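Local atomic coordinates of ABC transporter substrate-binding protein (PDB entry 3UN6), a protein that probably serves as the ligand-binding component of an ABC-type import system and binds zinc, its natural ligand being unestablished. Residues A109-G117 with W278-I286; E193-K201 with Q267-S275. All coordinates share one frame; numbering follows the deposited sequence.

Contact 1 of 2, residues A109-G117 with W278-I286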
loop_
_atom_site.group_PDB
_atom_site.type_symbol
_atom_site.label_atom_id
_atom_site.label_comp_id
_atom_site.label_asym_id
_atom_site.label_seq_id
_atom_site.Cartn_x
_atom_site.Cartn_y
_atom_site.Cartn_z
ATOM N N ALA A 109 -10.908 2.250 -8.344
ATOM C CA ALA A 109 -9.997 2.967 -7.444
ATOM C C ALA A 109 -10.513 4.395 -7.385
ATOM O O ALA A 109 -10.872 4.980 -8.428
ATOM C CB ALA A 109 -8.585 2.972 -7.968
ATOM N N VAL A 110 -10.578 4.936 -6.182
ATOM C CA VAL A 110 -11.134 6.279 -5.968
ATOM C C VAL A 110 -10.122 7.250 -5.421
ATOM O O VAL A 110 -10.252 8.468 -5.633
ATOM C CB VAL A 110 -12.401 6.212 -5.083
ATOM C CG1 VAL A 110 -13.449 5.332 -5.777
ATOM C CG2 VAL A 110 -12.093 5.698 -3.664
ATOM N N ALA A 111 -9.088 6.739 -4.759
ATOM C CA ALA A 111 -8.044 7.607 -4.213
ATOM C C ALA A 111 -6.827 6.821 -3.782
ATOM O O ALA A 111 -6.891 5.604 -3.585
ATOM C CB ALA A 111 -8.592 8.407 -3.024
ATOM N N LEU A 112 -5.712 7.514 -3.610
ATOM C CA LEU A 112 -4.504 6.856 -3.081
ATOM C C LEU A 112 -4.664 6.648 -1.569
ATOM O O LEU A 112 -5.429 7.352 -0.923
ATOM C CB LEU A 112 -3.282 7.755 -3.301
ATOM C CG LEU A 112 -2.888 8.105 -4.730
ATOM C CD1 LEU A 112 -1.766 9.153 -4.702
ATOM C CD2 LEU A 112 -2.479 6.819 -5.509
ATOM N N GLY A 113 -3.978 5.672 -1.010
ATOM C CA GLY A 113 -3.964 5.495 0.432
ATOM C C GLY A 113 -2.881 6.384 1.071
ATOM O O GLY A 113 -2.974 6.752 2.234
ATOM N N HIS A 114 -1.884 6.780 0.285
ATOM C CA HIS A 114 -0.724 7.475 0.817
ATOM C C HIS A 114 0.275 7.761 -0.302
ATOM O O HIS A 114 0.073 7.363 -1.455
ATOM C CB HIS A 114 0.001 6.463 1.687
ATOM C CG HIS A 114 0.489 5.314 0.875
ATOM N ND1 HIS A 114 1.802 5.193 0.474
ATOM C CD2 HIS A 114 -0.198 4.348 0.218
ATOM C CE1 HIS A 114 1.915 4.139 -0.316
ATOM N NE2 HIS A 114 0.713 3.618 -0.496
ATOM N N HIS A 115 1.352 8.447 0.057
ATOM C CA HIS A 115 2.514 8.641 -0.837
ATOM C C HIS A 115 3.707 8.058 -0.081
ATOM O O HIS A 115 3.786 8.177 1.149
ATOM C CB HIS A 115 2.786 10.105 -1.179
ATOM C CG HIS A 115 1.709 10.748 -1.995
ATOM N ND1 HIS A 115 1.704 10.730 -3.370
ATOM C CD2 HIS A 115 0.596 11.416 -1.625
ATOM C CE1 HIS A 115 0.634 11.362 -3.811
ATOM N NE2 HIS A 115 -0.053 11.791 -2.774
ATOM N N GLU A 116 4.604 7.404 -0.814
ATOM C CA GLU A 116 5.832 6.826 -0.271
ATOM C C GLU A 116 5.600 5.745 0.782
ATOM O O GLU A 116 4.701 4.898 0.615
ATOM C CB GLU A 116 6.775 7.945 0.235
ATOM C CG GLU A 116 7.097 8.965 -0.848
ATOM C CD GLU A 116 7.855 8.385 -2.071
ATOM O OE1 GLU A 116 8.165 9.182 -2.989
ATOM O OE2 GLU A 116 8.162 7.164 -2.118
ATOM N N GLY A 117 6.438 5.702 1.815
ATOM C CA GLY A 117 6.280 4.702 2.878
ATOM C C GLY A 117 6.731 3.271 2.570
ATOM O O GLY A 117 6.395 2.334 3.317
ATOM N N TRP A 278 8.494 8.489 7.148
ATOM C CA TRP A 278 8.734 8.270 5.709
ATOM C C TRP A 278 7.486 8.069 4.843
ATOM O O TRP A 278 7.598 7.767 3.648
ATOM C CB TRP A 278 9.738 7.114 5.510
ATOM C CG TRP A 278 11.096 7.440 6.038
ATOM C CD1 TRP A 278 11.546 7.294 7.338
ATOM C CD2 TRP A 278 12.169 8.051 5.313
ATOM N NE1 TRP A 278 12.829 7.751 7.440
ATOM C CE2 TRP A 278 13.241 8.214 6.216
ATOM C CE3 TRP A 278 12.338 8.446 3.980
ATOM C CZ2 TRP A 278 14.461 8.741 5.830
ATOM C CZ3 TRP A 278 13.551 8.971 3.597
ATOM C CH2 TRP A 278 14.599 9.121 4.518
ATOM N N THR A 279 6.306 8.257 5.431
ATOM C CA THR A 279 5.060 8.142 4.707
ATOM C C THR A 279 4.449 9.544 4.674
ATOM O O THR A 279 4.682 10.331 5.570
ATOM C CB THR A 279 4.102 7.140 5.386
ATOM O OG1 THR A 279 4.803 5.920 5.670
ATOM C CG2 THR A 279 2.898 6.824 4.478
ATOM N N SER A 280 3.734 9.885 3.612
ATOM C CA SER A 280 3.034 11.174 3.574
ATOM C C SER A 280 1.627 10.918 3.065
ATOM O O SER A 280 1.328 9.834 2.544
ATOM C CB SER A 280 3.780 12.231 2.746
ATOM O OG SER A 280 3.607 12.021 1.362
ATOM N N TYR A 281 0.741 11.879 3.271
ATOM C CA TYR A 281 -0.642 11.757 2.833
ATOM C C TYR A 281 -1.038 13.028 2.048
ATOM O O TYR A 281 -0.524 13.248 0.966
ATOM C CB TYR A 281 -1.541 11.459 4.039
ATOM C CG TYR A 281 -1.117 10.202 4.763
ATOM C CD1 TYR A 281 -1.665 8.965 4.431
ATOM C CD2 TYR A 281 -0.138 10.237 5.750
ATOM C CE1 TYR A 281 -1.269 7.814 5.076
ATOM C CE2 TYR A 281 0.271 9.088 6.399
ATOM C CZ TYR A 281 -0.295 7.875 6.062
ATOM O OH TYR A 281 0.111 6.701 6.675
ATOM N N GLY A 282 -1.950 13.844 2.560
ATOM C CA GLY A 282 -2.342 15.077 1.854
ATOM C C GLY A 282 -3.263 14.859 0.661
ATOM O O GLY A 282 -4.357 14.288 0.791
ATOM N N ASP A 283 -2.842 15.351 -0.500
ATOM C CA ASP A 283 -3.622 15.210 -1.719
ATOM C C ASP A 283 -3.513 13.770 -2.169
ATOM O O ASP A 283 -2.435 13.315 -2.565
ATOM C CB ASP A 283 -3.083 16.165 -2.789
ATOM C CG ASP A 283 -3.853 16.091 -4.096
ATOM O OD1 ASP A 283 -4.666 15.157 -4.297
ATOM O OD2 ASP A 283 -3.616 16.971 -4.937
ATOM N N LEU A 284 -4.625 13.046 -2.098
ATOM C CA LEU A 284 -4.635 11.649 -2.449
ATOM C C LEU A 284 -5.307 11.384 -3.814
ATOM O O LEU A 284 -5.815 10.292 -4.073
ATOM C CB LEU A 284 -5.296 10.839 -1.313
ATOM C CG LEU A 284 -4.607 10.904 0.045
ATOM C CD1 LEU A 284 -5.414 10.126 1.119
ATOM C CD2 LEU A 284 -3.189 10.360 -0.015
ATOM N N THR A 285 -5.306 12.383 -4.691
ATOM C CA THR A 285 -5.833 12.210 -6.050
ATOM C C THR A 285 -4.996 11.150 -6.779
ATOM O O THR A 285 -3.758 11.170 -6.699
ATOM C CB THR A 285 -5.679 13.497 -6.846
ATOM O OG1 THR A 285 -6.399 14.550 -6.204
ATOM C CG2 THR A 285 -6.218 13.349 -8.302
ATOM N N ILE A 286 -5.652 10.231 -7.472
ATOM C CA ILE A 286 -4.951 9.289 -8.329
ATOM C C ILE A 286 -4.767 10.027 -9.658
ATOM O O ILE A 286 -5.696 10.141 -10.457
ATOM C CB ILE A 286 -5.737 8.011 -8.591
ATOM C CG1 ILE A 286 -5.948 7.224 -7.284
ATOM C CG2 ILE A 286 -4.983 7.161 -9.597
ATOM C CD1 ILE A 286 -6.796 5.931 -7.471
HETATM O O HOH W 1 -8.639 10.191 -7.216
#
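Ile286 and Leu112 cross obliquely at the apolar centre, CG1 of Ile286 lying 3.9 Å from Leu112 CD2, where strand 108-110 of one sheet gives way to strand 112-122 of the other. The chain's passage between sheets is consistent with an inter-lobe connection in a periplasmic-binding-protein fold, and 278-286 runs back antiparallel beside it. With CG1 anti to its carbonyl carbon (chi1 -64°), Ile286 carries CD1 to 3.5 Å from Ala109 CB, a tight fit that a methyl side chain suits. Val222 of strand 221-225 touches both Leu112 and Ile286. Leu284 brings its side chain against the backbone of Leu112, whose N donates to Leu284 O.

Farther along, His115 and Ser280 form a hydrogen-bonded antiparallel pair, and Thr279 CG2 packs beside His114 CB. Gly117 has positive phi and packs its CA 3.4 Å from Thr279 OG1, glycine leaving room for this hydroxyl. The His114 ring turns away, stacks on zinc ligand His46 and bonds to Cys221 N.

At the polar edge an imidazole suits both its partners: His115 ND1 pairs with Asp217, while NE2 donates to Asp283 O at 2.8 Å, an oxygen lying only 2° out of the ring plane.

Contact 2 of 2, residues E193-K201 with Q267-S275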
loop_
_atom_site.group_PDB
_atom_site.type_symbol
_atom_site.label_atom_id
_atom_site.label_comp_id
_atom_site.label_asym_id
_atom_site.label_seq_id
_atom_site.Cartn_x
_atom_site.Cartn_y
_atom_site.Cartn_z
ATOM N N GLU A 193 6.046 0.238 5.355
ATOM C CA GLU A 193 6.302 0.342 6.780
ATOM C C GLU A 193 4.982 -0.045 7.443
ATOM O O GLU A 193 3.928 0.054 6.813
ATOM C CB GLU A 193 6.750 1.737 7.151
ATOM C CG GLU A 193 8.155 2.083 6.642
ATOM C CD GLU A 193 9.294 1.280 7.319
ATOM O OE1 GLU A 193 9.075 0.133 7.765
ATOM O OE2 GLU A 193 10.436 1.800 7.370
ATOM N N PRO A 194 5.026 -0.491 8.708
ATOM C CA PRO A 194 6.158 -0.564 9.591
ATOM C C PRO A 194 6.990 -1.841 9.524
ATOM O O PRO A 194 7.824 -2.035 10.386
ATOM C CB PRO A 194 5.491 -0.474 10.955
ATOM C CG PRO A 194 4.223 -1.242 10.764
ATOM C CD PRO A 194 3.828 -1.065 9.338
ATOM N N PHE A 195 6.823 -2.655 8.487
ATOM C CA PHE A 195 7.522 -3.939 8.446
ATOM C C PHE A 195 9.016 -3.882 8.156
ATOM O O PHE A 195 9.718 -4.861 8.368
ATOM C CB PHE A 195 6.715 -4.970 7.640
ATOM C CG PHE A 195 5.414 -5.288 8.308
ATOM C CD1 PHE A 195 5.401 -6.098 9.457
ATOM C CD2 PHE A 195 4.247 -4.661 7.917
ATOM C CE1 PHE A 195 4.221 -6.352 10.151
ATOM C CE2 PHE A 195 3.031 -4.913 8.605
ATOM C CZ PHE A 195 3.036 -5.759 9.739
ATOM N N GLY A 196 9.517 -2.718 7.745
ATOM C CA GLY A 196 10.957 -2.539 7.578
ATOM C C GLY A 196 11.535 -2.154 8.928
ATOM O O GLY A 196 12.488 -2.777 9.423
ATOM N N ALA A 197 10.936 -1.131 9.540
ATOM C CA ALA A 197 11.369 -0.678 10.838
ATOM C C ALA A 197 11.327 -1.861 11.811
ATOM O O ALA A 197 12.222 -2.015 12.637
ATOM C CB ALA A 197 10.487 0.457 11.324
ATOM N N LEU A 198 10.302 -2.712 11.698
ATOM C CA LEU A 198 10.192 -3.874 12.584
ATOM C C LEU A 198 11.371 -4.826 12.345
ATOM O O LEU A 198 11.930 -5.360 13.299
ATOM C CB LEU A 198 8.859 -4.604 12.395
ATOM C CG LEU A 198 8.578 -5.733 13.379
ATOM C CD1 LEU A 198 8.547 -5.227 14.820
ATOM C CD2 LEU A 198 7.262 -6.459 13.026
ATOM N N GLY A 199 11.757 -5.016 11.083
ATOM C CA GLY A 199 12.925 -5.845 10.764
ATOM C C GLY A 199 14.190 -5.368 11.482
ATOM O O GLY A 199 15.004 -6.177 11.945
ATOM N N GLU A 200 14.358 -4.052 11.589
ATOM C CA GLU A 200 15.520 -3.504 12.277
ATOM C C GLU A 200 15.443 -3.799 13.758
ATOM O O GLU A 200 16.417 -4.215 14.342
ATOM C CB GLU A 200 15.633 -1.996 12.081
ATOM C CG GLU A 200 15.929 -1.582 10.667
ATOM C CD GLU A 200 16.314 -0.113 10.557
ATOM O OE1 GLU A 200 15.943 0.680 11.452
ATOM O OE2 GLU A 200 16.983 0.259 9.567
ATOM N N LYS A 201 14.271 -3.560 14.351
ATOM C CA LYS A 201 14.035 -3.793 15.785
ATOM C C LYS A 201 14.076 -5.284 16.097
ATOM O O LYS A 201 14.821 -5.716 16.959
ATOM C CB LYS A 201 12.655 -3.239 16.188
ATOM C CG LYS A 201 12.331 -3.186 17.718
ATOM C CD LYS A 201 10.803 -3.176 17.959
ATOM C CE LYS A 201 10.376 -2.648 19.343
ATOM N NZ LYS A 201 10.379 -1.129 19.428
ATOM N N GLN A 267 2.283 -2.282 17.157
ATOM C CA GLN A 267 3.661 -1.845 17.029
ATOM C C GLN A 267 3.913 -0.805 18.104
ATOM O O GLN A 267 2.985 -0.141 18.572
ATOM C CB GLN A 267 3.911 -1.182 15.651
ATOM C CG GLN A 267 3.512 -2.040 14.430
ATOM C CD GLN A 267 4.346 -3.299 14.289
ATOM O OE1 GLN A 267 5.387 -3.435 14.930
ATOM N NE2 GLN A 267 3.894 -4.225 13.432
ATOM N N SER A 268 5.168 -0.652 18.476
ATOM C CA SER A 268 5.537 0.361 19.456
ATOM C C SER A 268 5.596 1.747 18.799
ATOM O O SER A 268 5.623 1.883 17.563
ATOM C CB SER A 268 6.888 0.034 20.069
ATOM O OG SER A 268 7.836 -0.190 19.058
ATOM N N ARG A 269 5.674 2.787 19.638
ATOM C CA ARG A 269 5.708 4.156 19.167
ATOM C C ARG A 269 7.008 4.444 18.390
ATOM O O ARG A 269 7.003 5.184 17.402
ATOM C CB ARG A 269 5.543 5.117 20.350
ATOM C CG ARG A 269 5.347 6.544 19.922
ATOM C CD ARG A 269 5.169 7.521 21.089
ATOM N NE ARG A 269 4.884 8.832 20.513
ATOM C CZ ARG A 269 3.685 9.246 20.121
ATOM N NH1 ARG A 269 2.603 8.478 20.280
ATOM N NH2 ARG A 269 3.560 10.439 19.565
ATOM N N ASP A 270 8.120 3.859 18.816
ATOM C CA ASP A 270 9.367 4.111 18.088
ATOM C C ASP A 270 9.318 3.550 16.671
ATOM O O ASP A 270 9.764 4.210 15.757
ATOM C CB ASP A 270 10.592 3.612 18.840
ATOM C CG ASP A 270 10.547 2.132 19.124
ATOM O OD1 ASP A 270 11.292 1.692 20.032
ATOM O OD2 ASP A 270 9.774 1.406 18.460
ATOM N N VAL A 271 8.801 2.332 16.505
ATOM C CA VAL A 271 8.637 1.738 15.177
ATOM C C VAL A 271 7.674 2.556 14.312
ATOM O O VAL A 271 7.917 2.716 13.127
ATOM C CB VAL A 271 8.155 0.268 15.264
ATOM C CG1 VAL A 271 7.542 -0.234 13.920
ATOM C CG2 VAL A 271 9.309 -0.616 15.730
ATOM N N LEU A 272 6.607 3.096 14.910
ATOM C CA LEU A 272 5.594 3.828 14.145
ATOM C C LEU A 272 6.002 5.287 13.843
ATOM O O LEU A 272 5.547 5.858 12.843
ATOM C CB LEU A 272 4.221 3.734 14.825
ATOM C CG LEU A 272 3.638 2.308 14.826
ATOM C CD1 LEU A 272 2.474 2.233 15.787
ATOM C CD2 LEU A 272 3.226 1.855 13.398
ATOM N N THR A 273 6.862 5.863 14.687
ATOM C CA THR A 273 7.408 7.203 14.430
ATOM C C THR A 273 8.311 7.111 13.201
ATOM O O THR A 273 8.208 7.919 12.281
ATOM C CB THR A 273 8.171 7.732 15.635
ATOM O OG1 THR A 273 7.254 7.832 16.729
ATOM C CG2 THR A 273 8.747 9.121 15.344
ATOM N N GLN A 274 9.188 6.109 13.169
ATOM C CA GLN A 274 10.032 5.895 11.996
ATOM C C GLN A 274 9.162 5.660 10.736
ATOM O O GLN A 274 9.420 6.226 9.666
ATOM C CB GLN A 274 10.969 4.704 12.237
ATOM C CG GLN A 274 11.831 4.318 11.029
ATOM C CD GLN A 274 12.863 3.276 11.407
ATOM O OE1 GLN A 274 13.306 3.235 12.545
ATOM N NE2 GLN A 274 13.248 2.445 10.467
ATOM N N SER A 275 8.121 4.838 10.886
ATOM C CA SER A 275 7.222 4.487 9.791
ATOM C C SER A 275 6.485 5.707 9.246
ATOM O O SER A 275 6.383 5.891 8.028
ATOM C CB SER A 275 6.214 3.444 10.272
ATOM O OG SER A 275 6.880 2.230 10.652
#
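The side-chain amide of Gln267 stands at 90° to the Phe195 ring, with NE2 3.9 Å from Phe195 CE1. A bend at chi2 folds the glutamine toward helix 195-201, so that its aliphatic CG meets Pro194 CG while OE1 lies near both methyls of Leu198. Its mixed character suits this place, carbon against proline and amide against the margin of the hydrophobic patch. The second amide, that of Gln274, is reached by an extended chain and lies against Ala197 CB; its NE2 makes a weak 3.4 Å hydrogen bond to Glu200 OE1, the two planes steeply turned. The other oxygen of Glu200 is held by Thr207.

Between these amides Val271 fills the interface. CG1 packs 3.6 Å from Pro194 CB and also touches Ala197, whose small side chain permits the helices to come close, and CG2 meets Lys201 CD. Ser275 OG bonds back to Val271 O, a carbonyl that also takes Ser275 N from the opposite face; this polar group can therefore sit buried against Pro194. Glu193 OE1 accepts from the N atoms of Gly196 and Ala197, gripping the first turn of helix 195-201 after the cis peptide bond preceding Pro194.

Toward solvent Lys201 is long enough to span the gap, and its bend at chi4 (80°) turns NZ to a salt bridge with Asp270 OD2 at 2.8 Å. Ser268, the N-cap residue of helix 269-277, donates through OG to that same carboxylate oxygen.

The axes of the two helical segments approach to 8.9 Å at 135°, an oblique crossing in broadly opposed directions. It joins helix 195-201, which follows strand 188-192 of the six-stranded sheet, to helix 269-277, apparently within one lobe of the periplasmic-binding-protein fold.

How the contacts relate
Contact 1 and contact 2 have centres about 19 Å apart, yet they are joined directly: Gly117 O lies 2.9 Å from Glu193 N, a probable hydrogen bond. The second segments also follow one another, since helix 269-277 of contact 2 leads straight into strand 279-280 of contact 1, and Thr279 OG1 bonds back to Ser275 O. Contact 1 lies beside the zinc site of His46, Cys220 and Cys221; contact 2 approaches it through residues 193-195. His114 comes closest, its nearest side-chain atom about 4 Å from a zinc ion, against about 6 Å for Phe195. Thr45, next to His46, bonds to Tyr281 and Thr279 of contact 1 and to Glu193 of contact 2, linking both to the site.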